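Local coordinates for putative acetyltransferase (Staphylococcus aureus subsp. aureus Mu50, PDB 3H4Q), which is a putative acetyltransferase of the GNAT family, probably transferring an acetyl group from acetyl-CoA to a substrate not yet identified, at residues 140-143 and 144-148. Numbering follows the deposited sequence.
Sequences ILTD and TFALN
Asp143, the last residue of strand 139-143, reaches forward to Phe145 and Ala146 with its carboxylate and its carbonyl. Ala146 N binds Asp143 O at 2.8 Å in a nearly straight bond (164°), which closes a beta turn at the 3-10 segment 144-146. CG of Asp143 lies between the backbone N and the carbonyl carbon (chi1 62°), which swings OD1 forward to Phe145 N, 2.9 Å away, in a weak, bent bond. This side-chain-to-backbone link two residues on resembles an Asx turn. On the buried side, Ala146 CB sits 3.2 Å from Thr142 OG1, a hydroxyl hydrogen-bonded to Ile108 O on neighbouring strand 106-112, while Leu147 packs against Leu154 and Phe155 of helix 153-157. The Phe145 side faces solvent: the exposed ring crosses the Asp143 side chain at about a right angle, its CD2 3.4 Å from OD1, and meets Phe179 beyond. The contact lies where strand 139-143 of the GNAT fold runs into the loop before helix 153-157. There the carboxylate divides its work: OD1 reaches the backbone N-H weakly and OD2 is hydrogen-bonded to Tyr93 OH, together tying the strand end to the turn and to Tyr93.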
loop_
_atom_site.group_PDB
_atom_site.type_symbol
_atom_site.label_atom_id
_atom_site.label_comp_id
_atom_site.label_asym_id
_atom_site.label_seq_id
_atom_site.Cartn_x
_atom_site.Cartn_y
_atom_site.Cartn_z
ATOM N N ILE A 140 -1.943 0.982 -12.180
ATOM C CA ILE A 140 -1.436 0.844 -10.823
ATOM C C ILE A 140 -1.611 -0.642 -10.485
ATOM O O ILE A 140 -2.676 -1.215 -10.739
ATOM C CB ILE A 140 -2.121 1.852 -9.838
ATOM C CG1 ILE A 140 -1.587 1.714 -8.433
ATOM C CG2 ILE A 140 -3.608 1.669 -9.759
ATOM C CD1 ILE A 140 -2.163 2.811 -7.517
ATOM N N LEU A 141 -0.547 -1.299 -10.027
ATOM C CA LEU A 141 -0.650 -2.713 -9.669
ATOM C C LEU A 141 -0.377 -3.051 -8.197
ATOM O O LEU A 141 0.049 -2.200 -7.402
ATOM C CB LEU A 141 0.045 -3.619 -10.691
ATOM C CG LEU A 141 1.229 -3.256 -11.586
ATOM C CD1 LEU A 141 2.512 -3.890 -11.134
ATOM C CD2 LEU A 141 0.940 -3.798 -12.958
ATOM N N THR A 142 -0.739 -4.266 -7.809
ATOM C CA THR A 142 -0.579 -4.686 -6.431
ATOM C C THR A 142 -0.818 -6.176 -6.363
ATOM O O THR A 142 -0.921 -6.828 -7.392
ATOM C CB THR A 142 -1.550 -3.934 -5.495
ATOM O OG1 THR A 142 -1.249 -4.248 -4.125
ATOM C CG2 THR A 142 -3.005 -4.259 -5.818
ATOM N N ASP A 143 -0.881 -6.725 -5.160
ATOM C CA ASP A 143 -1.096 -8.148 -5.006
ATOM C C ASP A 143 -1.714 -8.449 -3.648
ATOM O O ASP A 143 -1.699 -7.604 -2.743
ATOM C CB ASP A 143 0.215 -8.919 -5.237
ATOM C CG ASP A 143 1.293 -8.563 -4.236
ATOM O OD1 ASP A 143 1.196 -9.037 -3.088
ATOM O OD2 ASP A 143 2.260 -7.859 -4.612
ATOM N N THR A 144 -2.261 -9.654 -3.524
ATOM C CA THR A 144 -2.929 -10.091 -2.302
ATOM C C THR A 144 -2.137 -9.764 -1.042
ATOM O O THR A 144 -2.708 -9.348 -0.025
ATOM C CB THR A 144 -3.157 -11.590 -2.335
ATOM O OG1 THR A 144 -4.004 -11.900 -3.442
ATOM C CG2 THR A 144 -3.802 -12.070 -1.050
ATOM N N PHE A 145 -0.818 -9.896 -1.136
ATOM C CA PHE A 145 0.040 -9.716 0.017
ATOM C C PHE A 145 0.200 -8.299 0.476
ATOM O O PHE A 145 0.713 -8.087 1.555
ATOM C CB PHE A 145 1.418 -10.340 -0.222
ATOM C CG PHE A 145 1.356 -11.771 -0.661
ATOM C CD1 PHE A 145 0.798 -12.735 0.168
ATOM C CD2 PHE A 145 1.859 -12.158 -1.898
ATOM C CE1 PHE A 145 0.731 -14.069 -0.229
ATOM C CE2 PHE A 145 1.804 -13.487 -2.302
ATOM C CZ PHE A 145 1.236 -14.441 -1.464
ATOM N N ALA A 146 -0.241 -7.328 -0.312
ATOM C CA ALA A 146 -0.150 -5.915 0.086
ATOM C C ALA A 146 -1.129 -5.573 1.210
ATOM O O ALA A 146 -0.917 -4.617 1.952
ATOM C CB ALA A 146 -0.415 -5.020 -1.128
ATOM N N LEU A 147 -2.209 -6.345 1.337
ATOM C CA LEU A 147 -3.240 -6.044 2.308
ATOM C C LEU A 147 -3.400 -7.140 3.322
ATOM O O LEU A 147 -3.009 -8.255 3.088
ATOM C CB LEU A 147 -4.564 -5.778 1.587
ATOM C CG LEU A 147 -4.721 -4.342 1.040
ATOM C CD1 LEU A 147 -3.553 -3.903 0.156
ATOM C CD2 LEU A 147 -6.045 -4.206 0.278
ATOM N N ASN A 148 -3.968 -6.808 4.466
ATOM C CA ASN A 148 -4.251 -7.810 5.483
ATOM C C ASN A 148 -5.375 -8.676 4.925
ATOM O O ASN A 148 -6.154 -8.189 4.111
ATOM C CB ASN A 148 -4.658 -7.112 6.776
ATOM C CG ASN A 148 -3.621 -6.082 7.217
ATOM O OD1 ASN A 148 -2.426 -6.354 7.150
ATOM N ND2 ASN A 148 -4.072 -4.890 7.639
#